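Local coordinates for D-lactate dehydrogenase (Fermentative) (Pseudomonas aeruginosa, PDB 6ABJ), which catalyses the NADH-dependent interconversion of pyruvate and D-lactate, as a tetrameric member of the D-isomer specific 2-hydroxyacid dehydrogenase family, at residues T309-Q312 with A313-T316. Residues are numbered along the deposited sequence; the frame is centred on the assembly and turned at random.
Sequences TAHQ and AFLT
A type I beta turn from Q312 to L315 sits in the loop between strand 306-308 and helix 317-335, in the NADH site. L315 N donates to Q312 O at 2.8 Å and closes the turn. Q312 CG packs 4.0 Å from L315 CB. Water 2 links the two residues again, accepting from Q312 NE2 and donating to L315 O at 2.8 Å. The H311 and F314 rings meet obliquely, planes at 59°, with H311 CD2 3.6 Å from F314 CE2. F314 CG lies between its backbone N and carbonyl carbon (chi1 64°), which folds the ring back towards H311. Water 1 donates to H311 O at 2.8 Å and lies over the centre of one face of the F314 ring.

Strand 306-308 is an outer strand of the Rossmann-type parallel sheet. F314 binds NADH, although none is bound to this chain. D274, another NADH residue, accepts from Q312 N and A313 N and thereby fixes the start of the turn. E279 hydrogen-bonds H311 ND1, an arrangement consistent with the His-Glu pair of this dehydrogenase family. R134 of the second subunit hydrogen-bonds Q312 O and A313 O, tying the turn to that neighbouring subunit.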
# COMPACT_ATOMS: atom_id res chain seq x y z
N THR B 309 11.32 11.22 -0.20
CA THR B 309 11.30 11.24 -1.63
C THR B 309 12.75 11.16 -2.14
O THR B 309 13.66 11.62 -1.46
CB THR B 309 10.53 12.50 -2.18
OG1 THR B 309 11.03 13.68 -1.62
CG2 THR B 309 9.00 12.41 -1.82
N ALA B 310 12.91 10.55 -3.31
CA ALA B 310 14.22 10.09 -3.75
C ALA B 310 14.92 11.14 -4.63
O ALA B 310 15.07 10.99 -5.86
CB ALA B 310 14.14 8.71 -4.39
N HIS B 311 15.25 12.24 -3.97
CA HIS B 311 15.80 13.45 -4.58
C HIS B 311 14.99 13.93 -5.78
O HIS B 311 15.46 13.94 -6.95
CB HIS B 311 17.26 13.29 -4.92
CG HIS B 311 17.98 14.61 -5.01
ND1 HIS B 311 19.29 14.76 -4.64
CD2 HIS B 311 17.52 15.85 -5.31
CE1 HIS B 311 19.62 16.04 -4.71
NE2 HIS B 311 18.57 16.73 -5.13
N GLN B 312 13.72 14.20 -5.47
CA GLN B 312 12.65 14.49 -6.37
C GLN B 312 12.32 15.97 -6.41
O GLN B 312 11.47 16.42 -7.19
CB GLN B 312 11.42 13.68 -5.85
CG GLN B 312 10.30 13.51 -6.80
CD GLN B 312 9.06 12.90 -6.20
OE1 GLN B 312 9.12 11.90 -5.48
NE2 GLN B 312 7.93 13.47 -6.54
N ALA B 313 12.98 16.76 -5.63
CA ALA B 313 12.59 18.17 -5.43
C ALA B 313 12.73 19.05 -6.66
O ALA B 313 11.97 19.98 -6.81
CB ALA B 313 13.37 18.80 -4.27
N PHE B 314 13.65 18.68 -7.56
CA PHE B 314 13.73 19.37 -8.86
C PHE B 314 12.98 18.71 -9.98
O PHE B 314 13.06 19.16 -11.13
CB PHE B 314 15.20 19.62 -9.26
CG PHE B 314 16.01 18.36 -9.49
CD1 PHE B 314 15.90 17.68 -10.69
CD2 PHE B 314 16.89 17.91 -8.54
CE1 PHE B 314 16.62 16.55 -10.92
CE2 PHE B 314 17.68 16.80 -8.79
CZ PHE B 314 17.53 16.13 -9.98
N LEU B 315 12.16 17.69 -9.64
CA LEU B 315 11.45 16.92 -10.64
C LEU B 315 10.13 17.56 -11.02
O LEU B 315 9.03 17.02 -10.73
CB LEU B 315 11.25 15.45 -10.20
CG LEU B 315 11.00 14.43 -11.33
CD1 LEU B 315 12.28 14.09 -12.10
CD2 LEU B 315 10.34 13.16 -10.84
N THR B 316 10.21 18.72 -11.68
CA THR B 316 9.10 19.34 -12.38
C THR B 316 9.45 19.57 -13.84
O THR B 316 10.63 19.63 -14.19
CB THR B 316 8.70 20.67 -11.81
OG1 THR B 316 9.75 21.63 -11.99
CG2 THR B 316 8.37 20.58 -10.29
O HOH W 1 14.36 15.81 -8.65
O HOH W 2 7.68 15.85 -8.63